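Local coordinates for protein catalase (Bacillus pumilus, PDB 4QOL) that breaks hydrogen peroxide down to water and oxygen at a buried heme and also shows peroxidase-like reactivity toward phenolic substrates, at residues His200-Val205 against Val214-Arg219; Asp277-Thr282 against Glu326-Lys331. One frame throughout, in Å; residues are numbered along the deposited sequence.

Contact 1 of 2, residues His200-Val205 against Val214-Arg219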
# COMPACT_ATOMS: atom_id res chain seq x y z
N HIS A 200 6.77 -13.17 -29.70
CA HIS A 200 5.81 -12.56 -30.59
C HIS A 200 6.43 -11.99 -31.84
O HIS A 200 7.59 -11.59 -31.86
CB HIS A 200 5.10 -11.37 -29.94
CG HIS A 200 4.57 -11.64 -28.55
ND1 HIS A 200 3.45 -12.41 -28.35
CD2 HIS A 200 4.96 -11.21 -27.33
CE1 HIS A 200 3.21 -12.52 -27.03
NE2 HIS A 200 4.13 -11.83 -26.39
N THR A 201 5.62 -11.98 -32.86
CA THR A 201 5.74 -11.08 -34.04
C THR A 201 5.47 -9.66 -33.56
O THR A 201 4.52 -9.39 -32.83
CB THR A 201 4.73 -11.47 -35.07
OG1 THR A 201 4.96 -12.86 -35.45
CG2 THR A 201 4.82 -10.57 -36.28
N PHE A 202 6.37 -8.75 -33.95
CA PHE A 202 6.15 -7.34 -33.81
C PHE A 202 6.09 -6.70 -35.21
O PHE A 202 6.27 -7.36 -36.22
CB PHE A 202 7.32 -6.72 -33.02
CG PHE A 202 7.37 -7.19 -31.60
CD1 PHE A 202 6.57 -6.53 -30.62
CD2 PHE A 202 8.08 -8.30 -31.24
CE1 PHE A 202 6.54 -7.05 -29.29
CE2 PHE A 202 8.06 -8.79 -29.93
CZ PHE A 202 7.29 -8.18 -28.98
N ARG A 203 5.85 -5.43 -35.21
CA ARG A 203 5.84 -4.64 -36.45
C ARG A 203 7.04 -3.70 -36.46
O ARG A 203 7.22 -2.94 -35.48
CB ARG A 203 4.55 -3.84 -36.54
CG ARG A 203 3.31 -4.65 -36.86
CD ARG A 203 2.11 -3.68 -37.05
NE ARG A 203 0.99 -4.44 -37.54
CZ ARG A 203 0.32 -4.21 -38.67
NH1 ARG A 203 0.51 -3.14 -39.42
NH2 ARG A 203 -0.62 -5.06 -38.98
N TRP A 204 7.78 -3.68 -37.57
CA TRP A 204 8.84 -2.71 -37.78
C TRP A 204 8.35 -1.74 -38.83
O TRP A 204 7.82 -2.16 -39.85
CB TRP A 204 10.11 -3.40 -38.21
CG TRP A 204 11.02 -3.76 -37.13
CD1 TRP A 204 10.77 -3.76 -35.73
CD2 TRP A 204 12.35 -4.21 -37.28
NE1 TRP A 204 11.90 -4.16 -35.06
CE2 TRP A 204 12.87 -4.47 -35.97
CE3 TRP A 204 13.17 -4.40 -38.35
CZ2 TRP A 204 14.17 -4.83 -35.77
CZ3 TRP A 204 14.46 -4.91 -38.13
CH2 TRP A 204 14.93 -5.09 -36.85
N VAL A 205 8.46 -0.45 -38.55
CA VAL A 205 7.97 0.57 -39.42
C VAL A 205 9.16 1.47 -39.74
O VAL A 205 9.77 2.02 -38.85
CB VAL A 205 6.83 1.42 -38.79
CG1 VAL A 205 6.27 2.37 -39.85
CG2 VAL A 205 5.74 0.51 -38.23
N VAL A 214 8.28 -8.74 -37.76
CA VAL A 214 9.58 -9.12 -37.31
C VAL A 214 9.49 -10.10 -36.15
O VAL A 214 8.59 -10.00 -35.33
CB VAL A 214 10.45 -7.87 -36.95
CG1 VAL A 214 9.88 -7.15 -35.76
CG2 VAL A 214 11.92 -8.23 -36.75
N LYS A 215 10.45 -11.01 -36.10
CA LYS A 215 10.75 -11.86 -34.97
C LYS A 215 12.20 -11.67 -34.57
O LYS A 215 13.11 -11.56 -35.41
CB LYS A 215 10.41 -13.33 -35.31
CG LYS A 215 8.94 -13.62 -35.17
CD LYS A 215 8.63 -15.10 -35.21
CE LYS A 215 7.14 -15.33 -35.15
NZ LYS A 215 6.51 -15.17 -33.85
N TYR A 216 12.42 -11.64 -33.26
CA TYR A 216 13.75 -11.48 -32.67
C TYR A 216 14.30 -12.81 -32.11
O TYR A 216 13.55 -13.62 -31.48
CB TYR A 216 13.68 -10.53 -31.51
CG TYR A 216 13.33 -9.08 -31.82
CD1 TYR A 216 14.30 -8.19 -32.22
CD2 TYR A 216 12.04 -8.59 -31.57
CE1 TYR A 216 14.00 -6.86 -32.45
CE2 TYR A 216 11.75 -7.25 -31.75
CZ TYR A 216 12.72 -6.39 -32.20
OH TYR A 216 12.43 -5.07 -32.32
N HIS A 217 15.60 -12.99 -32.24
CA HIS A 217 16.27 -14.19 -31.74
C HIS A 217 17.62 -13.82 -31.15
O HIS A 217 18.37 -13.03 -31.78
CB HIS A 217 16.50 -15.16 -32.90
CG HIS A 217 15.24 -15.59 -33.56
ND1 HIS A 217 14.49 -16.65 -33.09
CD2 HIS A 217 14.61 -15.14 -34.66
CE1 HIS A 217 13.44 -16.82 -33.88
NE2 HIS A 217 13.50 -15.92 -34.84
N TRP A 218 17.93 -14.32 -29.95
CA TRP A 218 19.23 -14.12 -29.34
C TRP A 218 20.01 -15.46 -29.36
O TRP A 218 19.51 -16.48 -28.85
CB TRP A 218 19.07 -13.71 -27.87
CG TRP A 218 18.44 -12.38 -27.59
CD1 TRP A 218 17.17 -12.14 -27.04
CD2 TRP A 218 19.06 -11.08 -27.72
NE1 TRP A 218 16.98 -10.78 -26.85
CE2 TRP A 218 18.13 -10.12 -27.23
CE3 TRP A 218 20.33 -10.64 -28.14
CZ2 TRP A 218 18.43 -8.75 -27.17
CZ3 TRP A 218 20.60 -9.25 -28.13
CH2 TRP A 218 19.65 -8.33 -27.64
N ARG A 219 21.21 -15.44 -29.92
CA ARG A 219 22.10 -16.62 -29.98
C ARG A 219 23.33 -16.46 -29.06
O ARG A 219 24.14 -15.52 -29.24
CB ARG A 219 22.58 -16.84 -31.42
CG ARG A 219 21.56 -17.67 -32.12
CD ARG A 219 21.66 -17.63 -33.64
NE ARG A 219 22.96 -17.90 -34.20
CZ ARG A 219 23.19 -17.90 -35.52
NH1 ARG A 219 22.20 -17.68 -36.40
NH2 ARG A 219 24.41 -18.19 -35.97
O HOH W 1 10.11 -12.30 -31.59
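Phe202 and Val214 form an antiparallel hydrogen-bonded pair, each backbone serving as both donor and acceptor: Phe202 N gives to Val214 O at 2.9 Å, and Val214 N returns the bond to Phe202 O at 2.9 Å. From Val214 on, segment 214-219 swings away from 202-205, the two short strand axes at 108°; toward the hairpin loop the ladder continues with Trp204 and Lys212. Trp204 NE1 donates to Tyr216 OH (2.9 Å, 156° at the hydrogen), with the hydroxyl lying at the indole edge close to the ring plane; the hydroxyl also has a weak bond with Tyr125 OH. Over one face of the same indole sits Val214, whose CG1 makes a CH-pi contact 3.6 Å from the centroid of the five-membered ring. Phe202 completes an aromatic cluster, bringing CD2 to the edge of the Tyr216 ring, 3.9 Å from Tyr216 CE2. The Lys215 chain bends at its last torsion (chi4 -76°), which carries NZ to a weak bond with Thr201 OG1; the ammonium's stronger partner is Val199 O, the hydroxyl's Pro278 O. One water accepts from Tyr216 N and donates to His200 O (2.6 Å). Strands 202-205 and 211-220 form a beta hairpin, flanked by strand 325-327 next to 202-205 and by strand 258-267 next to 211-220, where Val263 packs on Val214 and Tyr216.

Contact 2 of 2, residues Asp277-Thr282 against Glu326-Lys331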
# COMPACT_ATOMS: atom_id res chain seq x y z
N ASP A 277 -1.47 -18.61 -38.71
CA ASP A 277 -1.45 -17.15 -38.47
C ASP A 277 -0.05 -16.73 -37.99
O ASP A 277 0.44 -17.23 -36.98
CB ASP A 277 -2.51 -16.78 -37.43
CG ASP A 277 -2.62 -15.31 -37.16
OD1 ASP A 277 -1.64 -14.55 -37.34
OD2 ASP A 277 -3.70 -14.93 -36.76
N PRO A 278 0.66 -15.84 -38.76
CA PRO A 278 2.01 -15.49 -38.39
C PRO A 278 2.09 -14.75 -37.02
O PRO A 278 3.18 -14.65 -36.47
CB PRO A 278 2.50 -14.63 -39.55
CG PRO A 278 1.27 -14.17 -40.18
CD PRO A 278 0.32 -15.32 -40.06
N CYS A 279 0.95 -14.26 -36.54
CA CYS A 279 0.85 -13.57 -35.24
C CYS A 279 0.22 -14.47 -34.16
O CYS A 279 -0.20 -13.99 -33.09
CB CYS A 279 0.07 -12.28 -35.35
SG CYS A 279 0.92 -11.02 -36.37
N ASP A 280 0.21 -15.78 -34.41
CA ASP A 280 -0.07 -16.78 -33.40
C ASP A 280 1.22 -17.17 -32.64
O ASP A 280 2.10 -17.77 -33.23
CB ASP A 280 -0.65 -18.05 -34.11
CG ASP A 280 -1.02 -19.19 -33.15
OD1 ASP A 280 -0.78 -19.08 -31.93
OD2 ASP A 280 -1.50 -20.26 -33.64
N PRO A 281 1.34 -16.82 -31.33
CA PRO A 281 2.61 -17.05 -30.62
C PRO A 281 2.84 -18.52 -30.21
O PRO A 281 3.86 -18.79 -29.63
CB PRO A 281 2.47 -16.15 -29.41
CG PRO A 281 1.01 -16.22 -29.09
CD PRO A 281 0.31 -16.28 -30.46
N THR A 282 1.96 -19.43 -30.60
CA THR A 282 2.22 -20.84 -30.56
C THR A 282 2.95 -21.34 -31.82
O THR A 282 3.24 -22.52 -31.93
CB THR A 282 0.97 -21.72 -30.37
OG1 THR A 282 0.17 -21.66 -31.55
CG2 THR A 282 0.23 -21.32 -29.14
N GLU A 326 6.54 -1.49 -33.17
CA GLU A 326 5.16 -1.49 -32.73
C GLU A 326 4.67 -2.90 -32.38
O GLU A 326 5.26 -3.88 -32.80
CB GLU A 326 4.29 -0.86 -33.82
CG GLU A 326 4.59 0.63 -33.93
CD GLU A 326 3.80 1.39 -34.95
OE1 GLU A 326 2.72 0.93 -35.33
OE2 GLU A 326 4.28 2.50 -35.33
N ALA A 327 3.57 -2.97 -31.61
CA ALA A 327 2.93 -4.27 -31.32
C ALA A 327 2.35 -4.83 -32.59
O ALA A 327 1.95 -4.08 -33.51
CB ALA A 327 1.85 -4.11 -30.25
N SER A 328 2.31 -6.13 -32.72
CA SER A 328 1.41 -6.73 -33.66
C SER A 328 0.06 -6.98 -32.98
O SER A 328 -0.09 -6.88 -31.73
CB SER A 328 1.95 -8.03 -34.20
OG SER A 328 1.85 -9.11 -33.24
N GLU A 329 -0.84 -7.50 -33.80
CA GLU A 329 -2.19 -7.93 -33.38
C GLU A 329 -2.28 -9.19 -32.50
O GLU A 329 -3.36 -9.53 -32.01
CB GLU A 329 -3.01 -8.04 -34.68
CG GLU A 329 -2.25 -8.82 -35.76
CD GLU A 329 -1.31 -8.02 -36.80
OE1 GLU A 329 -0.58 -7.01 -36.60
OE2 GLU A 329 -1.21 -8.50 -37.97
N ASP A 330 -1.16 -9.84 -32.24
CA ASP A 330 -1.08 -11.06 -31.43
C ASP A 330 -1.87 -10.84 -30.10
O ASP A 330 -1.54 -9.92 -29.38
CB ASP A 330 0.42 -11.32 -31.24
CG ASP A 330 0.76 -12.49 -30.27
OD1 ASP A 330 0.06 -12.65 -29.27
OD2 ASP A 330 1.86 -13.07 -30.43
N LYS A 331 -2.87 -11.71 -29.79
CA LYS A 331 -3.82 -11.40 -28.77
C LYS A 331 -3.18 -11.68 -27.37
O LYS A 331 -3.70 -11.21 -26.38
CB LYS A 331 -5.11 -12.22 -28.88
CG LYS A 331 -5.92 -11.97 -30.14
CD LYS A 331 -7.20 -12.82 -30.14
CE LYS A 331 -7.81 -12.85 -31.52
NZ LYS A 331 -9.02 -13.68 -31.49
O HOH W 2 -2.25 -11.47 -38.84
O HOH W 3 -3.02 -13.86 -32.30
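Cys279 sets its SG against Ser328 and Glu329, 3.7 Å from Glu329 OE2 and 3.8 Å from Ser328 OG; these are van der Waals contacts. Glu329 folds back at chi2 (-91°), bringing its carboxylate beside the sulfur, while its OE1 pairs with Arg203 and a water joins its OE2, weakly at the far end, to Asp277 OD1. Asp330 has CG anti to the backbone N (chi1 173°), which swings the carboxylate across the Pro281 ring at an oblique angle, OD2 coming 3.3 Å from Pro281 CB. That oxygen accepts from His200 ND1, while OD1 caps Leu333 N at the start of helix 331-348. With an alanine here, His200 ND1 and Leu333 N would probably each lose an acceptor, and a gap would open against Pro281. Two sharp bends meet across the contact: 277-280 is a type I beta turn whose Asp277 OD1 takes the Cys279 N-H (2.7 Å) in an Asx turn, and Ser328 OG, hydrogen-bonded to Thr201 O, also receives Asp330 N at a longer 3.3 Å in an ST turn. The arrangement is that of an N-capped helix start, with Asp330 as the N-cap, packed against loop 277-282, whose Pro281 side chain comes to about 6 Å from a heme in the catalase fold.

In the fold
Contacts 1 and 2 have centres 11 Å apart and follow one another along the chain, yet they meet directly because strands 202-205 and 325-327 are neighbours in one antiparallel sheet. Two probable hydrogen bonds tie them: His200 ND1 to Asp330 OD2 at 2.7 Å, and Thr201 O to Ser328 OG at 2.7 Å. Phe202 CB also packs on Glu326 O at 3.5 Å. Both come close to bound heme, the His200 side chain to about 4 Å and that of Pro281 to about 6 Å (nearest atoms). His200 belongs to the heme pocket, and its NE2 is hydrogen-bonded to Arg336 NH1 on helix 331-348, so Asp330 probably acts as a second-shell residue that helps to orient the imidazole.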